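PDB 3FD9: uncharacterized protein from Pseudomonas aeruginosa UCBPP-PA14, which is the anti-activator ExsD, which keeps type III secretion genes off, probably by disrupting self-association and DNA binding of the activator ExsA. Local coordinates for residues R42-Q47 with D81-E86; L87-N92 with A248-Y253; S188-W193 with P211-L216; S25-A30 with Q56-G61. One frame throughout, in Å; residues are numbered along the deposited sequence.

Followed from the N terminus, the chain first opens contact 4 at 25-30, just after helix 19-24, and then contact 1 at 42-47. Contact 4 closes at 56-61 before contact 1 closes at 81-86, so these two cross and knit together the helices of the N-terminal region. Contact 2 opens directly afterwards at 87-92 and closes only at 248-253, pairing the two short strands across a long, mostly helical excursion. Within that excursion lies contact 3, where the end of the long helix 157-189 meets the loop before helix 217-223. Contacts 2 and 4 touch through polar side chains, whereas contacts 1 and 3 lie on opposite sides of the chain's centre.

Contact 1 (R42-Q47 with D81-E86); sequences RLRLEQ and DGWCAE
Arg44 and Gln47, one helical turn apart on helix 42-50, receive Trp83 and Asp81 from the loop that follows helix 66-76, a compact example of one amide oxygen serving two donors. The Arg44 side chain can be followed outward. Its CB lies at the rim of the indole, 4.2 Å from CZ2 of Trp83. A bend at chi2 (-72°) lays the chain against the ring, where CD meets Trp83 NE1 and CE2 obliquely. NE continues past the pyrrole part, 3.7 Å from Trp83 NE1, and one face of the guanidinium comes to rest over Trp83 CD1, the two planes inclined by 46°. At the tip, NH1 makes a weak, long salt bridge of 3.4 Å to Asp81 OD2, which approaches the guanidinium edge, and NH2 lies 3.5 Å from the same OD2. The same NH1 donates to Gln47 OE1 at 2.7 Å, in the carbonyl plane and on a lone pair. Trp83 NE1 reaches this oxygen too, at 2.9 Å and nearly straight (169°), with OE1 in the indole plane. Cys84 SG sits over one face of the indole and also lies 3.6 Å from Gln47 O. Cys75 and Ala76 of helix 66-76 also pack on Trp83. Two donors thus hold the Gln47 amide oxygen, which in turn satisfies the indole N-H of the buried Trp83, while the acid probably adds only modest electrostatic attraction at the surface.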
loop_
_atom_site.group_PDB
_atom_site.type_symbol
_atom_site.label_atom_id
_atom_site.label_comp_id
_atom_site.label_asym_id
_atom_site.label_seq_id
_atom_site.Cartn_x
_atom_site.Cartn_y
_atom_site.Cartn_z
ATOM N N ARG A 42 5.858 -21.225 -11.820
ATOM C CA ARG A 42 6.907 -20.509 -11.096
ATOM C C ARG A 42 7.919 -19.842 -12.033
ATOM O O ARG A 42 8.426 -18.753 -11.752
ATOM C CB ARG A 42 7.632 -21.463 -10.147
ATOM C CG ARG A 42 8.553 -20.801 -9.132
ATOM C CD ARG A 42 9.792 -21.678 -8.897
ATOM N NE ARG A 42 9.508 -23.087 -9.163
ATOM C CZ ARG A 42 9.941 -23.742 -10.243
ATOM N NH1 ARG A 42 10.689 -23.116 -11.153
ATOM N NH2 ARG A 42 9.637 -25.026 -10.416
ATOM N N LEU A 43 8.209 -20.508 -13.144
ATOM C CA LEU A 43 9.205 -20.025 -14.091
ATOM C C LEU A 43 8.703 -18.811 -14.862
ATOM O O LEU A 43 9.466 -17.895 -15.147
ATOM C CB LEU A 43 9.612 -21.151 -15.051
ATOM C CG LEU A 43 10.667 -20.913 -16.142
ATOM C CD1 LEU A 43 10.070 -20.209 -17.356
ATOM C CD2 LEU A 43 11.875 -20.138 -15.616
ATOM N N ARG A 44 7.421 -18.808 -15.202
ATOM C CA ARG A 44 6.832 -17.700 -15.946
ATOM C C ARG A 44 6.675 -16.484 -15.054
ATOM O O ARG A 44 6.835 -15.345 -15.489
ATOM C CB ARG A 44 5.475 -18.105 -16.507
ATOM C CG ARG A 44 5.561 -19.079 -17.661
ATOM C CD ARG A 44 6.075 -18.398 -18.918
ATOM N NE ARG A 44 6.116 -19.322 -20.043
ATOM C CZ ARG A 44 7.233 -19.848 -20.534
ATOM N NH1 ARG A 44 8.405 -19.524 -20.006
ATOM N NH2 ARG A 44 7.179 -20.695 -21.556
ATOM N N LEU A 45 6.348 -16.736 -13.794
ATOM C CA LEU A 45 6.246 -15.668 -12.812
ATOM C C LEU A 45 7.537 -14.880 -12.698
ATOM O O LEU A 45 7.503 -13.666 -12.629
ATOM C CB LEU A 45 5.869 -16.222 -11.438
ATOM C CG LEU A 45 4.480 -15.847 -10.952
ATOM C CD1 LEU A 45 4.481 -15.818 -9.435
ATOM C CD2 LEU A 45 4.108 -14.491 -11.492
ATOM N N GLU A 46 8.671 -15.572 -12.652
ATOM C CA GLU A 46 9.950 -14.892 -12.511
ATOM C C GLU A 46 10.303 -14.182 -13.810
ATOM O O GLU A 46 10.900 -13.111 -13.793
ATOM C CB GLU A 46 11.060 -15.863 -12.097
ATOM C CG GLU A 46 11.688 -16.634 -13.252
ATOM C CD GLU A 46 12.806 -17.583 -12.817
ATOM O OE1 GLU A 46 12.825 -17.993 -11.633
ATOM O OE2 GLU A 46 13.663 -17.920 -13.667
ATOM N N GLN A 47 9.913 -14.758 -14.939
ATOM C CA GLN A 47 10.159 -14.093 -16.214
ATOM C C GLN A 47 9.362 -12.810 -16.296
ATOM O O GLN A 47 9.857 -11.788 -16.767
ATOM C CB GLN A 47 9.836 -14.995 -17.402
ATOM C CG GLN A 47 10.946 -15.974 -17.732
ATOM C CD GLN A 47 10.476 -17.095 -18.619
ATOM O OE1 GLN A 47 9.314 -17.142 -18.998
ATOM N NE2 GLN A 47 11.378 -18.010 -18.957
ATOM N N ASP A 81 9.515 -18.365 -24.969
ATOM C CA ASP A 81 10.292 -17.857 -23.834
ATOM C C ASP A 81 10.494 -16.346 -23.880
ATOM O O ASP A 81 11.002 -15.746 -22.931
ATOM C CB ASP A 81 11.645 -18.564 -23.750
ATOM C CG ASP A 81 11.518 -20.004 -23.306
ATOM O OD1 ASP A 81 12.378 -20.829 -23.692
ATOM O OD2 ASP A 81 10.551 -20.309 -22.574
ATOM N N GLY A 82 10.102 -15.738 -24.991
ATOM C CA GLY A 82 10.156 -14.294 -25.124
ATOM C C GLY A 82 8.765 -13.696 -25.182
ATOM O O GLY A 82 8.547 -12.687 -25.848
ATOM N N TRP A 83 7.830 -14.331 -24.473
ATOM C CA TRP A 83 6.428 -13.916 -24.455
ATOM C C TRP A 83 6.256 -12.513 -23.887
ATOM O O TRP A 83 5.380 -11.766 -24.319
ATOM C CB TRP A 83 5.587 -14.908 -23.662
ATOM C CG TRP A 83 6.028 -15.093 -22.233
ATOM C CD1 TRP A 83 7.039 -15.896 -21.779
ATOM C CD2 TRP A 83 5.452 -14.484 -21.070
ATOM N NE1 TRP A 83 7.134 -15.812 -20.410
ATOM C CE2 TRP A 83 6.171 -14.951 -19.951
ATOM C CE3 TRP A 83 4.401 -13.582 -20.867
ATOM C CZ2 TRP A 83 5.879 -14.544 -18.656
ATOM C CZ3 TRP A 83 4.114 -13.180 -19.584
ATOM C CH2 TRP A 83 4.846 -13.660 -18.493
ATOM N N CYS A 84 7.100 -12.159 -22.926
ATOM C CA CYS A 84 7.079 -10.826 -22.341
ATOM C C CYS A 84 7.173 -9.725 -23.393
ATOM O O CYS A 84 6.708 -8.607 -23.180
ATOM C CB CYS A 84 8.233 -10.672 -21.358
ATOM S SG CYS A 84 8.145 -11.779 -19.960
ATOM N N ALA A 85 7.790 -10.040 -24.523
ATOM C CA ALA A 85 8.028 -9.046 -25.554
ATOM C C ALA A 85 6.733 -8.614 -26.228
ATOM O O ALA A 85 6.733 -7.675 -27.022
ATOM C CB ALA A 85 9.010 -9.584 -26.585
ATOM N N GLU A 86 5.636 -9.299 -25.913
ATOM C CA GLU A 86 4.340 -9.000 -26.520
ATOM C C GLU A 86 3.473 -8.131 -25.626
ATOM O O GLU A 86 2.378 -7.721 -26.014
ATOM C CB GLU A 86 3.598 -10.289 -26.865
ATOM C CG GLU A 86 4.051 -10.915 -28.166
ATOM C CD GLU A 86 3.873 -9.970 -29.346
ATOM O OE1 GLU A 86 2.766 -9.395 -29.480
ATOM O OE2 GLU A 86 4.833 -9.802 -30.137
#

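Contact 2 (L87-N92 with A248-Y253); sequences LGDRVN and AQDHFY
Val91 and Phe252 pair side by side in a two-stranded parallel sheet, where residues 90-92 run alongside 251-253 and their backbones exchange hydrogen bonds in the staggered parallel pattern. His251 N donates to Asp89 O, Val91 N to His251 O at 2.7 Å, and Tyr253 N to Val91 O. On the face bearing Val91 and Phe252, chi1 of Phe252 (-60°) sets CG beside its own backbone N, the ring runs the same way as the valine, and CD1 lies obliquely against Val91 CB at 3.5 Å. The other face carries Arg90, His251, Asn92 and Tyr253. The Arg90 chain, bent twice and poorly ordered, brings one face of its guanidinium over His251 ND1. Tyr253 takes the crowded rotamer between its backbone N and carbonyl carbon (chi1 71°), which swings the ring back over the partner strand: CZ comes to 3.6 Å from Asn92 CB, and the amide and ring planes are only 12° apart. The Asn92 amide is engaged beyond the pair, its OD1 by Ala94 N and its ND2 by Gln255 O. Before the strands, Asp250 OD1 accepts from Asp89 N at 2.7 Å. The two carboxylates lie nearly parallel and point the same way, a proximity probably eased by the salt bridge of Asp89 to Arg57 and its bond from Trp53. A water spans Leu87 O and Gln249 N. Helix 96-115 covers Val91 through Ser98 and Trp102, and helix 232-241 covers Phe252 through Gln237 and Leu240.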
loop_
_atom_site.group_PDB
_atom_site.type_symbol
_atom_site.label_atom_id
_atom_site.label_comp_id
_atom_site.label_asym_id
_atom_site.label_seq_id
_atom_site.Cartn_x
_atom_site.Cartn_y
_atom_site.Cartn_z
ATOM N N LEU A 87 3.963 -7.853 -24.426
ATOM C CA LEU A 87 3.219 -7.043 -23.477
ATOM C C LEU A 87 3.356 -5.567 -23.802
ATOM O O LEU A 87 4.454 -5.081 -24.046
ATOM C CB LEU A 87 3.723 -7.297 -22.057
ATOM C CG LEU A 87 3.425 -8.682 -21.494
ATOM C CD1 LEU A 87 4.162 -8.889 -20.190
ATOM C CD2 LEU A 87 1.943 -8.841 -21.309
ATOM N N GLY A 88 2.237 -4.857 -23.795
ATOM C CA GLY A 88 2.236 -3.418 -23.963
ATOM C C GLY A 88 0.903 -2.859 -23.509
ATOM O O GLY A 88 -0.000 -3.612 -23.132
ATOM N N ASP A 89 0.776 -1.538 -23.542
ATOM C CA ASP A 89 -0.460 -0.887 -23.159
ATOM C C ASP A 89 -1.043 -0.123 -24.329
ATOM O O ASP A 89 -0.313 0.301 -25.216
ATOM C CB ASP A 89 -0.207 0.074 -22.006
ATOM C CG ASP A 89 0.288 -0.630 -20.767
ATOM O OD1 ASP A 89 -0.513 -1.359 -20.137
ATOM O OD2 ASP A 89 1.474 -0.441 -20.419
ATOM N N ARG A 90 -2.361 0.033 -24.327
ATOM C CA ARG A 90 -3.025 0.929 -25.253
ATOM C C ARG A 90 -3.259 2.199 -24.458
ATOM O O ARG A 90 -3.969 2.181 -23.455
ATOM C CB ARG A 90 -4.358 0.344 -25.718
ATOM C CG ARG A 90 -4.337 -1.154 -25.995
ATOM C CD ARG A 90 -3.984 -1.467 -27.437
ATOM N NE ARG A 90 -4.958 -0.913 -28.378
ATOM C CZ ARG A 90 -4.954 -1.149 -29.689
ATOM N NH1 ARG A 90 -4.027 -1.937 -30.222
ATOM N NH2 ARG A 90 -5.879 -0.598 -30.467
ATOM N N VAL A 91 -2.656 3.298 -24.894
ATOM C CA VAL A 91 -2.601 4.496 -24.077
ATOM C C VAL A 91 -3.259 5.684 -24.755
ATOM O O VAL A 91 -2.884 6.069 -25.860
ATOM C CB VAL A 91 -1.153 4.875 -23.740
ATOM C CG1 VAL A 91 -1.148 6.057 -22.790
ATOM C CG2 VAL A 91 -0.417 3.695 -23.133
ATOM N N ASN A 92 -4.237 6.281 -24.082
ATOM C CA ASN A 92 -4.931 7.429 -24.636
ATOM C C ASN A 92 -4.298 8.722 -24.173
ATOM O O ASN A 92 -4.524 9.162 -23.048
ATOM C CB ASN A 92 -6.404 7.408 -24.250
ATOM C CG ASN A 92 -7.191 8.494 -24.935
ATOM O OD1 ASN A 92 -6.669 9.207 -25.792
ATOM N ND2 ASN A 92 -8.456 8.631 -24.566
ATOM N N ALA A 248 7.822 -2.137 -27.607
ATOM C CA ALA A 248 7.506 -2.364 -29.000
ATOM C C ALA A 248 6.003 -2.340 -29.185
ATOM O O ALA A 248 5.506 -1.725 -30.127
ATOM C CB ALA A 248 8.084 -3.682 -29.473
ATOM N N GLN A 249 5.286 -2.986 -28.268
ATOM C CA GLN A 249 3.846 -3.183 -28.411
ATOM C C GLN A 249 2.970 -2.142 -27.727
ATOM O O GLN A 249 1.745 -2.248 -27.764
ATOM C CB GLN A 249 3.455 -4.574 -27.925
ATOM C CG GLN A 249 4.075 -5.685 -28.745
ATOM C CD GLN A 249 3.853 -5.494 -30.228
ATOM O OE1 GLN A 249 2.760 -5.128 -30.660
ATOM N NE2 GLN A 249 4.891 -5.743 -31.021
ATOM N N ASP A 250 3.585 -1.150 -27.091
ATOM C CA ASP A 250 2.837 -0.024 -26.540
ATOM C C ASP A 250 2.184 0.721 -27.692
ATOM O O ASP A 250 2.866 1.127 -28.622
ATOM C CB ASP A 250 3.774 0.921 -25.794
ATOM C CG ASP A 250 4.015 0.505 -24.352
ATOM O OD1 ASP A 250 3.152 -0.190 -23.771
ATOM O OD2 ASP A 250 5.066 0.888 -23.785
ATOM N N HIS A 251 0.867 0.889 -27.646
ATOM C CA HIS A 251 0.146 1.622 -28.685
ATOM C C HIS A 251 -0.429 2.911 -28.122
ATOM O O HIS A 251 -1.148 2.888 -27.142
ATOM C CB HIS A 251 -0.980 0.761 -29.277
ATOM C CG HIS A 251 -1.783 1.451 -30.342
ATOM N ND1 HIS A 251 -3.087 1.863 -30.145
ATOM C CD2 HIS A 251 -1.472 1.801 -31.615
ATOM C CE1 HIS A 251 -3.541 2.434 -31.247
ATOM N NE2 HIS A 251 -2.580 2.411 -32.153
ATOM N N PHE A 252 -0.112 4.038 -28.745
ATOM C CA PHE A 252 -0.670 5.319 -28.326
ATOM C C PHE A 252 -1.741 5.805 -29.298
ATOM O O PHE A 252 -1.751 5.410 -30.472
ATOM C CB PHE A 252 0.433 6.369 -28.195
ATOM C CG PHE A 252 1.480 6.010 -27.195
ATOM C CD1 PHE A 252 1.258 6.203 -25.842
ATOM C CD2 PHE A 252 2.684 5.464 -27.601
ATOM C CE1 PHE A 252 2.227 5.864 -24.909
ATOM C CE2 PHE A 252 3.656 5.117 -26.670
ATOM C CZ PHE A 252 3.428 5.320 -25.324
ATOM N N TYR A 253 -2.644 6.649 -28.808
ATOM C CA TYR A 253 -3.717 7.174 -29.643
ATOM C C TYR A 253 -4.404 8.354 -28.961
ATOM O O TYR A 253 -4.143 8.632 -27.795
ATOM C CB TYR A 253 -4.729 6.070 -29.992
ATOM C CG TYR A 253 -5.579 5.618 -28.827
ATOM C CD1 TYR A 253 -6.815 6.206 -28.577
ATOM C CD2 TYR A 253 -5.146 4.611 -27.976
ATOM C CE1 TYR A 253 -7.597 5.803 -27.499
ATOM C CE2 TYR A 253 -5.918 4.202 -26.901
ATOM C CZ TYR A 253 -7.144 4.799 -26.671
ATOM O OH TYR A 253 -7.924 4.400 -25.610
HETATM O O HOH W 1 6.242 -4.904 -26.054
#

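Contact 3 (S188-W193 with P211-L216); sequences SAWPNW and PIPEVL
A CH-pi contact between Pro213 and Trp190 joins a type I beta turn, Trp190 to Trp193, to a proline-containing loop. The turn links the long helix 157-189 to helix 193-203, and the loop leads on to helix 217-223. The principle illustrated is that a polarised proline CH group packs well on the flat face of an aromatic ring. Pro213 CD lies 3.5 Å from the centroid of the five-membered ring of Trp190, only 13° from the ring normal, and the two side chains cross at about a right angle. Pro213 CG extends the coverage toward Trp190 CB and reaches Ala189 O at 3.8 Å. The indole is set up for this by its first torsion: CG stands opposite the backbone N (chi1 -166°), carrying the ring out from the turn toward the loop. Its opposite face is met by Trp193 CE3, offset toward the rim, so the ring is held between a proline and a second tryptophan. Trp111 of helix 96-115 meets the Trp190 ring edge-to-face and also packs on Pro213. The indole N-H is satisfied by Phe209 O, two residues ahead of Pro211, whose preceding peptide bond is cis. Along the loop, Ile212 lies obliquely to the indole, its CA 4.0 Å from Trp190 NE1 and its CG2 4.3 Å from Trp190 CZ2. At the far end of the indole, Leu216 CD1 touches Trp190 CZ3 at 3.6 Å.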
loop_
_atom_site.group_PDB
_atom_site.type_symbol
_atom_site.label_atom_id
_atom_site.label_comp_id
_atom_site.label_asym_id
_atom_site.label_seq_id
_atom_site.Cartn_x
_atom_site.Cartn_y
_atom_site.Cartn_z
ATOM N N SER A 188 17.453 26.253 -16.823
ATOM C CA SER A 188 17.837 27.254 -17.808
ATOM C C SER A 188 17.568 26.795 -19.237
ATOM O O SER A 188 17.269 27.614 -20.109
ATOM C CB SER A 188 19.314 27.619 -17.654
ATOM O OG SER A 188 19.544 28.315 -16.441
ATOM N N ALA A 189 17.675 25.490 -19.473
ATOM C CA ALA A 189 17.601 24.945 -20.828
ATOM C C ALA A 189 16.167 24.717 -21.300
ATOM O O ALA A 189 15.924 24.494 -22.488
ATOM C CB ALA A 189 18.391 23.667 -20.922
ATOM N N TRP A 190 15.229 24.758 -20.356
ATOM C CA TRP A 190 13.806 24.594 -20.639
ATOM C C TRP A 190 13.011 25.369 -19.605
ATOM O O TRP A 190 12.371 24.774 -18.736
ATOM C CB TRP A 190 13.398 23.129 -20.556
ATOM C CG TRP A 190 12.049 22.855 -21.154
ATOM C CD1 TRP A 190 11.113 23.773 -21.524
ATOM C CD2 TRP A 190 11.480 21.569 -21.427
ATOM N NE1 TRP A 190 9.999 23.141 -22.028
ATOM C CE2 TRP A 190 10.199 21.784 -21.974
ATOM C CE3 TRP A 190 11.932 20.254 -21.271
ATOM C CZ2 TRP A 190 9.366 20.737 -22.364
ATOM C CZ3 TRP A 190 11.101 19.215 -21.656
ATOM C CH2 TRP A 190 9.834 19.463 -22.197
ATOM N N PRO A 191 13.044 26.702 -19.702
ATOM C CA PRO A 191 12.482 27.595 -18.684
ATOM C C PRO A 191 11.027 27.284 -18.350
ATOM O O PRO A 191 10.680 27.278 -17.171
ATOM C CB PRO A 191 12.591 28.974 -19.338
ATOM C CG PRO A 191 13.699 28.828 -20.349
ATOM C CD PRO A 191 13.566 27.438 -20.864
ATOM N N ASN A 192 10.199 27.019 -19.361
ATOM C CA ASN A 192 8.757 26.877 -19.159
ATOM C C ASN A 192 8.250 25.461 -18.891
ATOM O O ASN A 192 7.059 25.188 -19.065
ATOM C CB ASN A 192 7.988 27.452 -20.348
ATOM C CG ASN A 192 8.181 28.943 -20.503
ATOM O OD1 ASN A 192 8.220 29.453 -21.623
ATOM N ND2 ASN A 192 8.304 29.655 -19.382
ATOM N N TRP A 193 9.140 24.566 -18.468
ATOM C CA TRP A 193 8.739 23.204 -18.115
ATOM C C TRP A 193 7.714 23.241 -16.992
ATOM O O TRP A 193 6.699 22.574 -17.070
ATOM C CB TRP A 193 9.956 22.362 -17.730
ATOM C CG TRP A 193 9.658 21.086 -16.983
ATOM C CD1 TRP A 193 9.901 20.839 -15.663
ATOM C CD2 TRP A 193 9.098 19.881 -17.516
ATOM N NE1 TRP A 193 9.518 19.559 -15.339
ATOM C CE2 TRP A 193 9.020 18.952 -16.460
ATOM C CE3 TRP A 193 8.651 19.501 -18.781
ATOM C CZ2 TRP A 193 8.512 17.670 -16.629
ATOM C CZ3 TRP A 193 8.149 18.238 -18.952
ATOM C CH2 TRP A 193 8.081 17.330 -17.881
ATOM N N PRO A 211 8.686 27.852 -25.257
ATOM C CA PRO A 211 9.406 27.100 -26.288
ATOM C C PRO A 211 10.079 25.852 -25.725
ATOM O O PRO A 211 10.702 25.924 -24.663
ATOM C CB PRO A 211 10.486 28.091 -26.751
ATOM C CG PRO A 211 10.328 29.327 -25.891
ATOM C CD PRO A 211 9.516 28.936 -24.713
ATOM N N ILE A 212 9.976 24.734 -26.437
ATOM C CA ILE A 212 10.616 23.490 -26.007
ATOM C C ILE A 212 12.017 23.356 -26.601
ATOM O O ILE A 212 12.278 23.870 -27.686
ATOM C CB ILE A 212 9.779 22.259 -26.416
ATOM C CG1 ILE A 212 10.015 21.916 -27.879
ATOM C CG2 ILE A 212 8.293 22.508 -26.175
ATOM C CD1 ILE A 212 9.795 20.468 -28.188
ATOM N N PRO A 213 12.923 22.658 -25.898
ATOM C CA PRO A 213 14.298 22.458 -26.379
ATOM C C PRO A 213 14.318 21.946 -27.813
ATOM O O PRO A 213 13.427 21.195 -28.186
ATOM C CB PRO A 213 14.841 21.389 -25.432
ATOM C CG PRO A 213 14.077 21.594 -24.176
ATOM C CD PRO A 213 12.695 21.999 -24.603
ATOM N N GLU A 214 15.313 22.338 -28.601
ATOM C CA GLU A 214 15.305 22.028 -30.027
ATOM C C GLU A 214 15.420 20.529 -30.262
ATOM O O GLU A 214 14.900 19.998 -31.241
ATOM C CB GLU A 214 16.426 22.780 -30.753
ATOM C CG GLU A 214 16.083 23.210 -32.185
ATOM C CD GLU A 214 16.295 22.106 -33.222
ATOM O OE1 GLU A 214 17.426 21.576 -33.315
ATOM O OE2 GLU A 214 15.335 21.781 -33.959
ATOM N N VAL A 215 16.095 19.848 -29.345
ATOM C CA VAL A 215 16.343 18.417 -29.468
ATOM C C VAL A 215 15.081 17.575 -29.251
ATOM O O VAL A 215 15.103 16.355 -29.379
ATOM C CB VAL A 215 17.415 17.969 -28.464
ATOM C CG1 VAL A 215 16.831 17.917 -27.053
ATOM C CG2 VAL A 215 18.004 16.612 -28.867
ATOM N N LEU A 216 13.976 18.229 -28.919
ATOM C CA LEU A 216 12.734 17.513 -28.661
ATOM C C LEU A 216 11.692 17.865 -29.710
ATOM O O LEU A 216 10.542 17.438 -29.619
ATOM C CB LEU A 216 12.201 17.831 -27.254
ATOM C CG LEU A 216 13.058 17.430 -26.051
ATOM C CD1 LEU A 216 12.450 17.949 -24.769
ATOM C CD2 LEU A 216 13.225 15.942 -25.978
#

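Contact 4 (S25-A30 with Q56-G61); sequences SGIISA and QRLARG
Arg57 is the first residue of 56-61 to touch the other segment, and it does so with its backbone: its carbonyl O lies 3.7 Å from Ile27 CD1. One residue on, Leu58 supplies the main apolar partner. Its CG is set opposite the backbone N (chi1 174°), carrying the branch across to the connection between helices 19-24 and 30-39. Of the side chain, CD1 does the touching: it meets Ile27 CG1 at 3.5 Å and Ser25 CB at 3.6 Å, with the leucine and isoleucine chains crossing at about a right angle. Tyr22 of helix 19-24 packs on both of them. The contact thus joins two helix C-terminal ends, each closed by a Schellman motif, in which a residue of positive phi follows the last turn and two backbone bonds run back into it. Gly26 ends helix 19-24 in this manner, and Gly61 ends helix 52-60; in both, the positive phi by itself favours glycine. The Arg60 side chain sets off away from 25-30; its NH2 bonds to Leu245 O, and it packs on Trp102 and Pro106 of helix 96-115. Its backbone N remains tied to Gln56 O at 3.1 Å. Gly61 N then bonds to Leu58 O at 3.0 Å. Beyond that bond the glycine backbone receives the tip of Ile27, whose chi2 of -63° folds CD1 to 3.6 Å from both CA and C of Gly61, while the Ile27 backbone is itself hydrogen-bonded to Leu64.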
loop_
_atom_site.group_PDB
_atom_site.type_symbol
_atom_site.label_atom_id
_atom_site.label_comp_id
_atom_site.label_asym_id
_atom_site.label_seq_id
_atom_site.Cartn_x
_atom_site.Cartn_y
_atom_site.Cartn_z
ATOM N N SER A 25 5.540 -1.493 -3.744
ATOM C CA SER A 25 5.378 -0.316 -4.587
ATOM C C SER A 25 3.953 -0.137 -5.072
ATOM O O SER A 25 3.687 0.748 -5.884
ATOM C CB SER A 25 6.307 -0.392 -5.796
ATOM O OG SER A 25 7.653 -0.146 -5.421
ATOM N N GLY A 26 3.044 -0.982 -4.592
ATOM C CA GLY A 26 1.641 -0.894 -4.964
ATOM C C GLY A 26 1.428 -1.003 -6.462
ATOM O O GLY A 26 0.528 -0.381 -7.028
ATOM N N ILE A 27 2.272 -1.791 -7.114
ATOM C CA ILE A 27 2.140 -2.011 -8.544
ATOM C C ILE A 27 1.173 -3.162 -8.779
ATOM O O ILE A 27 0.405 -3.159 -9.745
ATOM C CB ILE A 27 3.509 -2.318 -9.187
ATOM C CG1 ILE A 27 4.445 -1.131 -9.000
ATOM C CG2 ILE A 27 3.368 -2.593 -10.680
ATOM C CD1 ILE A 27 3.954 0.138 -9.696
ATOM N N ILE A 28 1.220 -4.135 -7.871
ATOM C CA ILE A 28 0.403 -5.338 -7.930
ATOM C C ILE A 28 -0.273 -5.558 -6.570
ATOM O O ILE A 28 0.402 -5.666 -5.543
ATOM C CB ILE A 28 1.279 -6.558 -8.243
ATOM C CG1 ILE A 28 2.140 -6.290 -9.473
ATOM C CG2 ILE A 28 0.432 -7.789 -8.457
ATOM C CD1 ILE A 28 2.629 -7.539 -10.179
ATOM N N SER A 29 -1.600 -5.622 -6.548
ATOM C CA SER A 29 -2.301 -5.821 -5.287
ATOM C C SER A 29 -2.136 -7.255 -4.789
ATOM O O SER A 29 -1.724 -8.131 -5.542
ATOM C CB SER A 29 -3.782 -5.481 -5.435
ATOM O OG SER A 29 -4.432 -6.441 -6.245
ATOM N N ALA A 30 -2.451 -7.490 -3.520
ATOM C CA ALA A 30 -2.382 -8.835 -2.960
ATOM C C ALA A 30 -3.324 -9.745 -3.724
ATOM O O ALA A 30 -2.963 -10.868 -4.089
ATOM C CB ALA A 30 -2.740 -8.823 -1.486
ATOM N N GLN A 56 9.097 -1.196 -16.430
ATOM C CA GLN A 56 8.754 0.161 -16.816
ATOM C C GLN A 56 7.591 0.647 -15.964
ATOM O O GLN A 56 7.619 1.755 -15.427
ATOM C CB GLN A 56 8.383 0.183 -18.303
ATOM C CG GLN A 56 7.863 1.509 -18.860
ATOM C CD GLN A 56 7.787 1.505 -20.393
ATOM O OE1 GLN A 56 8.815 1.497 -21.081
ATOM N NE2 GLN A 56 6.568 1.508 -20.929
ATOM N N ARG A 57 6.570 -0.192 -15.825
ATOM C CA ARG A 57 5.430 0.156 -14.991
ATOM C C ARG A 57 5.849 0.350 -13.542
ATOM O O ARG A 57 5.385 1.281 -12.885
ATOM C CB ARG A 57 4.312 -0.874 -15.119
ATOM C CG ARG A 57 3.686 -0.865 -16.499
ATOM C CD ARG A 57 2.380 -1.610 -16.542
ATOM N NE ARG A 57 1.337 -0.891 -15.813
ATOM C CZ ARG A 57 0.255 -0.356 -16.370
ATOM N NH1 ARG A 57 0.055 -0.455 -17.680
ATOM N NH2 ARG A 57 -0.632 0.272 -15.611
ATOM N N LEU A 58 6.738 -0.504 -13.045
ATOM C CA LEU A 58 7.238 -0.349 -11.679
ATOM C C LEU A 58 7.887 1.025 -11.475
ATOM O O LEU A 58 7.488 1.795 -10.591
ATOM C CB LEU A 58 8.226 -1.462 -11.325
ATOM C CG LEU A 58 8.931 -1.352 -9.966
ATOM C CD1 LEU A 58 7.945 -1.242 -8.833
ATOM C CD2 LEU A 58 9.861 -2.547 -9.736
ATOM N N ALA A 59 8.876 1.329 -12.306
ATOM C CA ALA A 59 9.593 2.597 -12.226
ATOM C C ALA A 59 8.655 3.810 -12.300
ATOM O O ALA A 59 8.920 4.855 -11.704
ATOM C CB ALA A 59 10.636 2.673 -13.320
ATOM N N ARG A 60 7.554 3.666 -13.024
ATOM C CA ARG A 60 6.661 4.786 -13.262
ATOM C C ARG A 60 5.525 4.826 -12.246
ATOM O O ARG A 60 4.774 5.801 -12.189
ATOM C CB ARG A 60 6.128 4.742 -14.698
ATOM C CG ARG A 60 7.252 4.837 -15.736
ATOM C CD ARG A 60 6.747 4.747 -17.167
ATOM N NE ARG A 60 7.830 4.964 -18.127
ATOM C CZ ARG A 60 7.671 4.946 -19.449
ATOM N NH1 ARG A 60 6.474 4.716 -19.967
ATOM N NH2 ARG A 60 8.698 5.159 -20.253
ATOM N N GLY A 61 5.411 3.773 -11.440
ATOM C CA GLY A 61 4.348 3.681 -10.457
ATOM C C GLY A 61 2.992 3.357 -11.058
ATOM O O GLY A 61 1.955 3.700 -10.484
#